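Long-range contacts in NDP-rhamnosyltransferase (Saccharopolyspora spinosa, PDB 3TSA), which belongs to the glycosyltransferases of the GT-B fold, in which two Rossmann-like domains, each built round a parallel sheet, lie side by side in one chain: residues V221-G226 with R240-A245; E288-A293 with L305-L310; Q90-V95 with G150-R155; V120-L125 with L140-V145; V32-P37 with A47-A52. All coordinates share one frame; numbering follows the deposited sequence.

Contact 1 (V221-G226 with R240-A245); sequences VCICMG and RAVAAA
Apolar contacts account for nearly all of the meeting of I223 with A241, V242 and A245, and one methyl does most of the work. CD1 of I223 lies 3.9 Å from CB of A241, 3.8 Å from CG2 of V242 and 4.2 Å from CB of A245, which puts it between two successive turns of the helix. It gets there because CG1 is anti to the carbonyl carbon (chi1 -63°) and the chain continues extended (chi2 166°). V221 in the strand and M225 just beyond its end flank it along the chain: CG1 of V221 approaches CB of A245 at 4.2 Å, and CE of M225, at the end of an extended thioether, comes equally near to CB of A241.

A second kind of contact sets a methyl against backbone. CD1 of I223 is 3.5 Å from O of A241, an oxygen already used within the helix, where N of A245 donates to it at 2.9 Å.

The segments of strand 219-224 and helix 236-246 run antiparallel, at 170° between their directions, with axes 9.5 Å apart. This is the return of a beta-alpha-beta crossover, since the chain goes on to strand 251-256, which lies next to 219-224 in the sheet. I291 of strand 289-292 and F346 of helix 343-354 also touch A241.

With no hydrogen bond between the two segments, the contact is apolar: the side chains of V221, I223 and M225 lie against A241, V242 and A245, and the helix spends its backbone polar groups on itself.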
# COMPACT_ATOMS: atom_id res chain seq x y z
N VAL A 221 21.74 -11.98 -15.24
CA VAL A 221 21.44 -10.73 -15.90
C VAL A 221 19.93 -10.63 -15.91
O VAL A 221 19.24 -11.53 -16.43
CB VAL A 221 21.96 -10.83 -17.35
CG1 VAL A 221 21.47 -9.63 -18.26
CG2 VAL A 221 23.50 -10.87 -17.33
N CYS A 222 19.35 -9.53 -15.36
CA CYS A 222 17.91 -9.36 -15.45
C CYS A 222 17.55 -8.44 -16.64
O CYS A 222 18.11 -7.33 -16.73
CB CYS A 222 17.37 -8.77 -14.15
SG CYS A 222 15.60 -8.31 -14.15
N ILE A 223 16.55 -8.80 -17.42
CA ILE A 223 16.01 -7.98 -18.50
C ILE A 223 14.64 -7.59 -18.03
O ILE A 223 13.79 -8.46 -17.79
CB ILE A 223 15.94 -8.77 -19.85
CG1 ILE A 223 17.33 -9.16 -20.29
CG2 ILE A 223 15.15 -7.92 -20.89
CD1 ILE A 223 17.24 -10.25 -21.44
N CYS A 224 14.44 -6.27 -17.84
CA CYS A 224 13.22 -5.76 -17.25
C CYS A 224 12.75 -4.55 -18.06
O CYS A 224 13.50 -3.50 -18.17
CB CYS A 224 13.49 -5.40 -15.81
SG CYS A 224 11.91 -4.88 -15.03
N MET A 225 11.63 -4.75 -18.74
CA MET A 225 10.98 -3.74 -19.60
C MET A 225 9.48 -3.71 -19.23
O MET A 225 8.86 -4.78 -19.10
CB MET A 225 11.21 -4.04 -21.09
CG MET A 225 12.65 -3.76 -21.38
SD MET A 225 13.06 -4.25 -23.02
CE MET A 225 14.87 -4.28 -22.90
N GLY A 226 8.93 -2.51 -19.01
CA GLY A 226 7.51 -2.37 -18.61
C GLY A 226 6.47 -2.36 -19.74
O GLY A 226 6.80 -2.39 -20.94
N ARG A 240 15.98 -8.20 -28.70
CA ARG A 240 17.40 -7.86 -28.84
C ARG A 240 18.13 -8.16 -27.56
O ARG A 240 19.21 -8.72 -27.61
CB ARG A 240 17.62 -6.38 -29.20
CG ARG A 240 17.30 -6.10 -30.68
CD ARG A 240 16.91 -4.65 -30.99
NE ARG A 240 16.58 -4.49 -32.44
CZ ARG A 240 15.97 -3.43 -32.98
NH1 ARG A 240 15.51 -2.45 -32.26
NH2 ARG A 240 15.71 -3.44 -34.29
N ALA A 241 17.55 -7.82 -26.42
CA ALA A 241 18.25 -8.07 -25.14
C ALA A 241 18.34 -9.54 -24.81
O ALA A 241 19.34 -9.99 -24.28
CB ALA A 241 17.51 -7.32 -23.95
N VAL A 242 17.26 -10.28 -25.08
CA VAL A 242 17.22 -11.75 -24.78
C VAL A 242 18.30 -12.46 -25.64
O VAL A 242 19.05 -13.30 -25.14
CB VAL A 242 15.84 -12.34 -25.08
CG1 VAL A 242 15.95 -13.88 -25.10
CG2 VAL A 242 14.94 -11.92 -23.90
N ALA A 243 18.43 -12.06 -26.90
CA ALA A 243 19.43 -12.70 -27.79
C ALA A 243 20.85 -12.37 -27.33
O ALA A 243 21.71 -13.26 -27.14
CB ALA A 243 19.23 -12.20 -29.21
N ALA A 244 21.12 -11.09 -27.07
CA ALA A 244 22.45 -10.72 -26.64
C ALA A 244 22.81 -11.42 -25.30
O ALA A 244 23.97 -11.90 -25.14
CB ALA A 244 22.52 -9.21 -26.52
N ALA A 245 21.88 -11.45 -24.35
CA ALA A 245 22.20 -12.00 -23.03
C ALA A 245 22.37 -13.51 -23.12
O ALA A 245 23.33 -14.07 -22.58
CB ALA A 245 21.13 -11.65 -21.94

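Contact 2 (E288-A293 with L305-L310); sequences ELVICA and LGIPQL
V290 and I307 meet with their side chains at about a right angle, CG2 of V290 being 3.8 Å from CG2 of I307. CG1 of V290 is anti to the backbone N (chi1 177°), which leaves CG2 beside that nitrogen and turned to the isoleucine. I291 and L310 instead run alongside each other in the same direction, with CG1 of I291 4.0 Å from CB of L310. CB of V290 packs at 4.0 Å against CG of Q309.

This alternation is that of two parallel strands, V290 paired with Q309 and I291 with L310, and it closes the beta-alpha-beta unit 289-292, 296-304, 309-311 of a Rossmann-like domain. The helix ends in a Schellman motif at G306. Three backbone bonds form the ladder: N of V290 to O of P308 at 3.0 Å, N of L310 to O of V290 at 2.9 Å, and N of C292 to O of L310 at 3.1 Å.

L289 starts out away from the neighbouring strand, but its bend at chi2 (66°) brings CD1 back to 3.5 Å from O of P308. A302 of helix 296-304 touches both V290 and Q309, whereas L310 meets F346 and I350 of helix 343-354. The carboxylate of E288 forms a salt bridge with R219, while its backbone O lies 3.6 Å from CD of P308.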
# COMPACT_ATOMS: atom_id res chain seq x y z
N GLU A 288 23.89 -9.40 -11.61
CA GLU A 288 25.09 -8.57 -11.73
C GLU A 288 24.88 -7.44 -12.77
O GLU A 288 25.74 -6.59 -12.90
CB GLU A 288 26.27 -9.45 -12.26
CG GLU A 288 26.80 -10.37 -11.15
CD GLU A 288 27.95 -11.17 -11.69
OE1 GLU A 288 29.00 -10.57 -11.98
OE2 GLU A 288 27.78 -12.36 -11.95
N LEU A 289 23.74 -7.45 -13.46
CA LEU A 289 23.48 -6.46 -14.52
C LEU A 289 21.97 -6.38 -14.74
O LEU A 289 21.32 -7.44 -14.60
CB LEU A 289 24.22 -6.86 -15.82
CG LEU A 289 24.00 -6.04 -17.10
CD1 LEU A 289 24.54 -4.63 -16.93
CD2 LEU A 289 24.60 -6.73 -18.34
N VAL A 290 21.43 -5.18 -15.06
CA VAL A 290 20.05 -5.05 -15.41
C VAL A 290 20.02 -4.51 -16.85
O VAL A 290 20.74 -3.54 -17.10
CB VAL A 290 19.27 -4.05 -14.52
CG1 VAL A 290 17.78 -3.93 -15.05
CG2 VAL A 290 19.27 -4.63 -13.16
N ILE A 291 19.29 -5.16 -17.75
CA ILE A 291 19.15 -4.52 -19.12
C ILE A 291 17.73 -3.97 -19.10
O ILE A 291 16.75 -4.71 -18.85
CB ILE A 291 19.25 -5.60 -20.29
CG1 ILE A 291 20.65 -6.21 -20.35
CG2 ILE A 291 18.94 -4.93 -21.65
CD1 ILE A 291 20.80 -7.52 -21.13
N CYS A 292 17.60 -2.68 -19.39
CA CYS A 292 16.30 -2.02 -19.29
C CYS A 292 16.21 -0.88 -20.29
O CYS A 292 17.17 -0.58 -21.00
CB CYS A 292 16.07 -1.51 -17.88
SG CYS A 292 17.33 -0.30 -17.28
N ALA A 293 15.09 -0.16 -20.28
CA ALA A 293 14.95 0.92 -21.29
C ALA A 293 15.28 2.29 -20.62
O ALA A 293 15.36 3.34 -21.32
CB ALA A 293 13.52 0.91 -21.86
N LEU A 305 20.41 -0.37 -5.42
CA LEU A 305 20.98 -1.61 -4.99
C LEU A 305 22.44 -1.80 -5.49
O LEU A 305 23.05 -2.87 -5.30
CB LEU A 305 20.03 -2.76 -5.42
CG LEU A 305 18.65 -2.88 -4.76
CD1 LEU A 305 17.91 -4.09 -5.39
CD2 LEU A 305 18.92 -3.03 -3.26
N GLY A 306 22.97 -0.82 -6.21
CA GLY A 306 24.37 -0.79 -6.69
C GLY A 306 24.59 -1.72 -7.90
O GLY A 306 25.69 -2.19 -8.11
N ILE A 307 23.54 -1.93 -8.71
CA ILE A 307 23.57 -2.88 -9.84
C ILE A 307 23.71 -2.07 -11.15
O ILE A 307 22.87 -1.23 -11.46
CB ILE A 307 22.31 -3.69 -9.89
CG1 ILE A 307 21.95 -4.43 -8.57
CG2 ILE A 307 22.42 -4.77 -11.04
CD1 ILE A 307 23.08 -5.26 -8.05
N PRO A 308 24.78 -2.33 -11.90
CA PRO A 308 24.92 -1.55 -13.14
C PRO A 308 23.88 -1.94 -14.18
O PRO A 308 23.27 -3.00 -14.12
CB PRO A 308 26.32 -1.86 -13.64
CG PRO A 308 26.71 -3.12 -13.03
CD PRO A 308 25.91 -3.25 -11.69
N GLN A 309 23.70 -1.06 -15.17
CA GLN A 309 22.66 -1.23 -16.15
C GLN A 309 23.19 -1.04 -17.54
O GLN A 309 24.07 -0.22 -17.80
CB GLN A 309 21.47 -0.25 -15.96
CG GLN A 309 20.85 -0.37 -14.55
CD GLN A 309 20.86 0.94 -13.83
OE1 GLN A 309 21.47 1.08 -12.77
NE2 GLN A 309 20.22 1.92 -14.42
N LEU A 310 22.62 -1.83 -18.43
CA LEU A 310 22.81 -1.63 -19.88
C LEU A 310 21.45 -1.05 -20.35
O LEU A 310 20.45 -1.73 -20.22
CB LEU A 310 23.01 -2.98 -20.48
CG LEU A 310 23.83 -3.07 -21.78
CD1 LEU A 310 23.94 -4.45 -22.43
CD2 LEU A 310 23.77 -1.96 -22.70

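Contact 3 (Q90-V95 with G150-R155); sequences QTASNV and GPFSDR
F152 and R155 both leave their helix with CG anti to the backbone N, which sends the phenyl ring toward T91 and A92, while a bend at chi2 (63°) carries the guanidinium of R155 across to S93. The motif is a helix-helix packing within the N-terminal GT-B domain: the segments of helices 82-113 and 151-166 cross at -37°, running in broadly the same direction, with their axes 8.1 Å apart. Small A92 sits at the near point of the two backbones, which is consistent with so close an approach.

CB of A92 lies over one face of the F152 ring, offset toward the rim and 4.0 Å from the ring centroid, a CH-pi contact. T91 meets the same ring at its edge, its CG2 3.9 Å from CE2 of F152, the two side chains crossing at about a right angle. The methyl of A92 has two further neighbours, since its CB is 3.5 Å from O of F152 and 3.8 Å from CB of R155. L125 of helix 125-133 also packs on F152.

OG of S93 is hydrogen-bonded to O of E89 one turn back in its own helix, and E158 forms a salt bridge with NH1 of R155. R155 grips OG of S93 side-on with two nitrogens, and that oxygen lies in the guanidinium plane, only 4° out of it: NE is 2.8 Å from OG of S93 in a nearly straight bond, and NH2 is 3.2 Å from that same OG in a more bent one.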
# COMPACT_ATOMS: atom_id res chain seq x y z
N GLN A 90 4.79 19.16 -28.39
CA GLN A 90 3.54 18.41 -28.67
C GLN A 90 3.05 17.69 -27.40
O GLN A 90 1.83 17.66 -27.08
CB GLN A 90 3.74 17.48 -29.89
CG GLN A 90 2.96 16.12 -29.97
CD GLN A 90 3.87 14.93 -30.59
OE1 GLN A 90 4.70 15.14 -31.52
NE2 GLN A 90 3.71 13.71 -30.05
N THR A 91 4.00 17.15 -26.61
CA THR A 91 3.64 16.59 -25.33
C THR A 91 2.91 17.61 -24.46
O THR A 91 1.83 17.28 -23.91
CB THR A 91 4.90 16.06 -24.55
OG1 THR A 91 5.49 15.08 -25.39
CG2 THR A 91 4.45 15.37 -23.27
N ALA A 92 3.49 18.81 -24.33
CA ALA A 92 2.87 19.84 -23.51
C ALA A 92 1.51 20.23 -24.12
O ALA A 92 0.51 20.40 -23.40
CB ALA A 92 3.76 21.05 -23.39
N SER A 93 1.45 20.31 -25.45
CA SER A 93 0.16 20.66 -26.01
C SER A 93 -0.93 19.64 -25.66
O SER A 93 -2.05 20.04 -25.25
CB SER A 93 0.29 20.78 -27.51
OG SER A 93 1.01 21.94 -27.80
N ASN A 94 -0.61 18.35 -25.83
CA ASN A 94 -1.52 17.29 -25.43
C ASN A 94 -1.94 17.41 -24.02
O ASN A 94 -3.14 17.31 -23.76
CB ASN A 94 -0.91 15.91 -25.62
CG ASN A 94 -0.57 15.65 -27.05
OD1 ASN A 94 -0.98 16.42 -27.90
ND2 ASN A 94 0.21 14.60 -27.32
N VAL A 95 -0.97 17.54 -23.09
CA VAL A 95 -1.30 17.66 -21.69
C VAL A 95 -2.11 18.91 -21.34
O VAL A 95 -3.03 18.86 -20.49
CB VAL A 95 -0.03 17.49 -20.77
CG1 VAL A 95 -0.44 17.60 -19.37
CG2 VAL A 95 0.65 16.07 -21.05
N GLY A 150 12.94 22.47 -21.33
CA GLY A 150 12.88 23.76 -22.31
C GLY A 150 11.56 24.06 -23.02
O GLY A 150 10.62 24.81 -22.57
N PRO A 151 11.44 23.42 -24.12
CA PRO A 151 10.26 23.31 -24.98
C PRO A 151 8.98 22.94 -24.24
O PRO A 151 7.96 23.62 -24.44
CB PRO A 151 10.65 22.27 -26.02
CG PRO A 151 12.00 21.77 -25.60
CD PRO A 151 12.61 22.73 -24.66
N PHE A 152 9.02 21.96 -23.35
CA PHE A 152 7.79 21.54 -22.64
C PHE A 152 7.28 22.67 -21.72
O PHE A 152 6.10 23.05 -21.79
CB PHE A 152 7.99 20.20 -21.87
CG PHE A 152 6.76 19.77 -21.07
CD1 PHE A 152 6.50 20.37 -19.83
CD2 PHE A 152 5.89 18.79 -21.56
CE1 PHE A 152 5.38 20.01 -19.06
CE2 PHE A 152 4.74 18.42 -20.79
CZ PHE A 152 4.52 19.03 -19.55
N SER A 153 8.14 23.19 -20.88
CA SER A 153 7.67 24.14 -19.91
C SER A 153 7.25 25.45 -20.62
O SER A 153 6.24 26.09 -20.22
CB SER A 153 8.78 24.38 -18.92
OG SER A 153 8.46 25.50 -18.16
N ASP A 154 7.96 25.80 -21.69
CA ASP A 154 7.60 27.02 -22.44
C ASP A 154 6.24 26.89 -23.10
O ASP A 154 5.49 27.89 -23.14
CB ASP A 154 8.64 27.29 -23.52
CG ASP A 154 9.89 28.00 -22.96
OD1 ASP A 154 9.93 28.39 -21.75
OD2 ASP A 154 10.86 28.13 -23.72
N ARG A 155 5.95 25.73 -23.70
CA ARG A 155 4.64 25.48 -24.33
C ARG A 155 3.54 25.42 -23.30
O ARG A 155 2.44 25.93 -23.51
CB ARG A 155 4.74 24.21 -25.19
CG ARG A 155 3.49 23.83 -26.01
CD ARG A 155 3.19 24.97 -27.07
NE ARG A 155 2.00 24.53 -27.77
CZ ARG A 155 1.28 25.28 -28.62
NH1 ARG A 155 1.60 26.55 -28.86
NH2 ARG A 155 0.23 24.70 -29.20

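Contact 4 (V120-L125 with L140-V145); sequences VDVCAL and LHRWGV
O of V120 accepts from N of H141 at 2.8 Å, and the CA-H of L140 comes up to the same oxygen, with CA of L140 3.3 Å from O of V120. The next rung is more distorted: N of V122 reaches O of H141 at 3.2 Å, but from above the carbonyl plane, 50° out of it. The parallel pairing, V120 with L140 and D121 with H141, is breaking up here as both chains turn away from the sheet.

D121 shapes that turn. Its OD1 takes the N-H of C123 at 2.8 Å, an Asx turn, inside a type I turn from D121 to A124, while OD2 is held by H14 and the backbone N of L9. OD1 of D121 also lies 3.6 Å from CZ3 of W143, at the edge of the indole, the carboxylate and ring planes standing 61° apart. SG of C123 meets that edge too, 3.7 Å from CH2 of W143, a sulfur-aromatic contact. The indole comes back to them because CG of W143 sits between the backbone N and the carbonyl carbon (chi1 67°).

V122 turns its CG2 to segment 140-145, 3.9 Å from CD1 of L140 and 3.7 Å from CG of R142. The charged end of R142 goes beyond, to salt bridges with D146 and D180.

The strands belong to the unit 117-121, 125-133, 138-141, flanked in the sheet by 3-7 and 177-180. NE1 of W143 is hydrogen-bonded to D317 and its backbone O to S296, both in the C-terminal half of the chain.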
# COMPACT_ATOMS: atom_id res chain seq x y z
N VAL A 120 1.55 16.75 -7.19
CA VAL A 120 1.26 16.77 -8.61
C VAL A 120 2.45 16.28 -9.37
O VAL A 120 3.56 16.79 -9.14
CB VAL A 120 0.94 18.24 -8.99
CG1 VAL A 120 0.71 18.39 -10.51
CG2 VAL A 120 -0.36 18.70 -8.20
N ASP A 121 2.26 15.30 -10.27
CA ASP A 121 3.36 14.93 -11.18
C ASP A 121 3.86 16.16 -11.97
O ASP A 121 3.06 16.96 -12.43
CB ASP A 121 2.76 13.85 -12.09
CG ASP A 121 3.66 13.41 -13.27
OD1 ASP A 121 4.57 14.07 -13.79
OD2 ASP A 121 3.30 12.32 -13.80
N VAL A 122 5.19 16.29 -12.14
CA VAL A 122 5.74 17.46 -12.86
C VAL A 122 5.09 17.71 -14.18
O VAL A 122 4.88 18.88 -14.54
CB VAL A 122 7.29 17.37 -13.07
CG1 VAL A 122 7.70 18.29 -14.14
CG2 VAL A 122 7.95 17.87 -11.79
N CYS A 123 4.75 16.65 -14.92
CA CYS A 123 4.05 16.83 -16.20
C CYS A 123 2.52 16.94 -16.14
O CYS A 123 1.90 17.30 -17.15
CB CYS A 123 4.34 15.67 -17.07
SG CYS A 123 6.10 15.66 -17.61
N ALA A 124 1.91 16.71 -14.97
CA ALA A 124 0.45 16.76 -14.92
C ALA A 124 -0.00 18.21 -14.72
O ALA A 124 -0.31 18.66 -13.62
CB ALA A 124 -0.07 15.83 -13.81
N LEU A 125 0.01 18.97 -15.83
CA LEU A 125 -0.29 20.37 -15.80
C LEU A 125 -1.62 20.71 -15.19
O LEU A 125 -1.72 21.78 -14.61
CB LEU A 125 -0.19 20.98 -17.21
CG LEU A 125 1.18 20.80 -17.89
CD1 LEU A 125 1.07 21.28 -19.36
CD2 LEU A 125 2.15 21.59 -17.06
N LEU A 140 5.21 19.79 -6.48
CA LEU A 140 5.45 19.01 -7.69
C LEU A 140 6.32 17.78 -7.31
O LEU A 140 7.17 17.85 -6.41
CB LEU A 140 6.20 19.84 -8.79
CG LEU A 140 5.32 20.81 -9.59
CD1 LEU A 140 6.13 21.24 -10.86
CD2 LEU A 140 3.94 20.21 -9.94
N HIS A 141 6.10 16.68 -8.02
CA HIS A 141 6.91 15.45 -7.81
C HIS A 141 7.55 14.94 -9.10
O HIS A 141 6.84 14.55 -10.03
CB HIS A 141 5.99 14.35 -7.22
CG HIS A 141 6.75 13.21 -6.63
ND1 HIS A 141 7.25 12.20 -7.41
CD2 HIS A 141 7.12 12.92 -5.35
CE1 HIS A 141 7.89 11.33 -6.64
NE2 HIS A 141 7.84 11.75 -5.39
N ARG A 142 8.88 14.89 -9.14
CA ARG A 142 9.59 14.28 -10.24
C ARG A 142 9.57 12.78 -10.08
O ARG A 142 9.73 12.26 -8.97
CB ARG A 142 11.04 14.75 -10.23
CG ARG A 142 11.10 16.18 -10.71
CD ARG A 142 12.51 16.77 -10.55
NE ARG A 142 12.49 18.11 -11.24
CZ ARG A 142 13.26 19.13 -10.80
NH1 ARG A 142 14.15 18.95 -9.78
NH2 ARG A 142 13.13 20.35 -11.39
N TRP A 143 9.42 12.09 -11.21
CA TRP A 143 9.60 10.61 -11.14
C TRP A 143 11.07 10.21 -11.28
O TRP A 143 11.47 9.08 -10.93
CB TRP A 143 8.72 9.93 -12.19
CG TRP A 143 9.22 10.30 -13.57
CD1 TRP A 143 10.23 9.68 -14.24
CD2 TRP A 143 8.88 11.45 -14.30
NE1 TRP A 143 10.50 10.35 -15.41
CE2 TRP A 143 9.68 11.44 -15.48
CE3 TRP A 143 7.92 12.46 -14.13
CZ2 TRP A 143 9.59 12.41 -16.46
CZ3 TRP A 143 7.82 13.45 -15.11
CH2 TRP A 143 8.67 13.41 -16.28
N GLY A 144 11.90 11.13 -11.77
CA GLY A 144 13.31 10.80 -12.00
C GLY A 144 14.00 11.94 -12.76
O GLY A 144 13.90 13.08 -12.36
N VAL A 145 14.71 11.60 -13.84
CA VAL A 145 15.34 12.63 -14.70
C VAL A 145 14.20 13.48 -15.30
O VAL A 145 13.15 12.93 -15.70
CB VAL A 145 16.20 11.98 -15.79
CG1 VAL A 145 16.73 13.06 -16.75
CG2 VAL A 145 17.38 11.25 -15.14

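Contact 5 (V32-P37 with A47-A52); sequences VLIAAP and AGLTTA
A ladder of backbone bonds joins I34 and A36 to T50 and A52: I34 N to T50 O, A52 N to I34 O, and A36 N to A52 O, all three at 2.9 Å, the last almost straight (172°). The strands are parallel, I34 bridging to T51 and A35 to A52.

Water takes over where the ladder stops. Two molecules donate to V32 O; one also accepts from T50 N at 2.7 Å, and the other is hydrogen-bonded to T50 OG1.

The apolar contacts divide between the faces. L33 CD2 meets A52 CB at 3.8 Å, and with chi2 at 63°, CD1 of L33 comes to 3.4 Å from O of T51. On the opposite face, A36 CB touches T51 CG2 at 3.8 Å, and I34 CG1 reaches L49 CB. OG1 of T51 is hydrogen-bonded to H45.

The pair closes the beta-alpha-beta unit 31-36, 38-46, 50-53, with a Schellman motif at G48 ending its helix. Strand 31-36 has 3-7 on its other flank and L109 of helix 82-113 covers L33 and A52. Strand 50-53 is outermost within the chain, and T50 and T51 pair in parallel with a strand of the second subunit, continuing the sheet.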
# COMPACT_ATOMS: atom_id res chain seq x y z
N VAL A 32 -5.07 10.57 2.01
CA VAL A 32 -4.53 10.67 0.64
C VAL A 32 -5.58 10.14 -0.30
O VAL A 32 -6.19 9.09 -0.03
CB VAL A 32 -3.32 9.80 0.54
CG1 VAL A 32 -2.85 9.59 -0.94
CG2 VAL A 32 -2.15 10.35 1.56
N LEU A 33 -5.80 10.84 -1.41
CA LEU A 33 -6.71 10.34 -2.43
C LEU A 33 -6.04 10.57 -3.78
O LEU A 33 -5.52 11.69 -4.07
CB LEU A 33 -8.02 11.16 -2.37
CG LEU A 33 -9.21 10.76 -3.31
CD1 LEU A 33 -9.76 9.35 -3.01
CD2 LEU A 33 -10.42 11.72 -3.21
N ILE A 34 -6.06 9.54 -4.64
CA ILE A 34 -5.43 9.63 -5.97
C ILE A 34 -6.48 9.98 -7.06
O ILE A 34 -7.40 9.17 -7.28
CB ILE A 34 -4.85 8.26 -6.35
CG1 ILE A 34 -3.96 7.70 -5.22
CG2 ILE A 34 -4.05 8.34 -7.69
CD1 ILE A 34 -2.85 8.52 -4.96
N ALA A 35 -6.37 11.13 -7.75
CA ALA A 35 -7.33 11.38 -8.83
C ALA A 35 -6.84 10.47 -10.01
O ALA A 35 -5.69 10.62 -10.49
CB ALA A 35 -7.29 12.90 -9.23
N ALA A 36 -7.66 9.51 -10.44
CA ALA A 36 -7.23 8.45 -11.32
C ALA A 36 -8.15 8.32 -12.51
O ALA A 36 -9.36 8.02 -12.35
CB ALA A 36 -7.19 7.13 -10.57
N PRO A 37 -7.61 8.55 -13.71
CA PRO A 37 -8.41 8.12 -14.84
C PRO A 37 -8.29 6.59 -14.90
O PRO A 37 -7.46 6.00 -14.17
CB PRO A 37 -7.70 8.77 -16.06
CG PRO A 37 -6.34 8.97 -15.67
CD PRO A 37 -6.26 8.99 -14.10
N ALA A 47 -1.64 -0.74 -4.89
CA ALA A 47 -0.75 -0.14 -3.83
C ALA A 47 -1.41 0.15 -2.44
O ALA A 47 -0.85 0.72 -1.50
CB ALA A 47 -0.10 1.14 -4.34
N GLY A 48 -2.67 -0.30 -2.46
CA GLY A 48 -3.53 -0.20 -1.29
C GLY A 48 -4.16 1.19 -1.16
O GLY A 48 -4.61 1.61 -0.10
N LEU A 49 -4.09 1.95 -2.24
CA LEU A 49 -4.55 3.32 -2.20
C LEU A 49 -5.96 3.50 -2.63
O LEU A 49 -6.56 2.61 -3.29
CB LEU A 49 -3.63 4.26 -3.01
CG LEU A 49 -2.22 4.20 -2.43
CD1 LEU A 49 -1.23 4.87 -3.39
CD2 LEU A 49 -2.09 4.80 -1.03
N THR A 50 -6.53 4.65 -2.26
CA THR A 50 -7.89 4.95 -2.74
C THR A 50 -7.89 6.03 -3.85
O THR A 50 -7.03 6.91 -3.86
CB THR A 50 -8.84 5.37 -1.58
OG1 THR A 50 -8.31 6.50 -0.94
CG2 THR A 50 -8.96 4.21 -0.58
N THR A 51 -8.95 5.97 -4.65
CA THR A 51 -9.08 6.79 -5.86
C THR A 51 -10.36 7.61 -5.95
O THR A 51 -11.39 7.34 -5.29
CB THR A 51 -8.98 5.94 -7.14
OG1 THR A 51 -10.03 4.96 -7.18
CG2 THR A 51 -7.60 5.30 -7.27
N ALA A 52 -10.24 8.69 -6.71
CA ALA A 52 -11.40 9.42 -7.18
C ALA A 52 -11.36 9.23 -8.70
O ALA A 52 -10.34 9.50 -9.33
CB ALA A 52 -11.32 10.87 -6.80
O HOH W 1 -5.68 6.38 -0.41
O HOH W 2 -8.86 8.59 0.58

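Overall arrangement
Along the chain the order is contact 5, then contact 3 with contact 4 nested inside its loop, then contact 1 and contact 2. The first three lie in the N-terminal domain: contacts 4 and 5, centres 17 Å apart, pair strands of one seven-stranded parallel sheet, while contact 3 joins two helices and touches contact 4. Contacts 1 and 2 share the other parallel sheet through neighbouring strands 219-224 and 289-292, with centres 10 Å apart. Contacts 2 and 4, in different domains, have their nearest atoms about 10 Å apart. Two Rossmann-like domains, each round such a sheet, are characteristic of the GT-B fold, and at contact 5 the N-terminal sheet runs on into the second subunit.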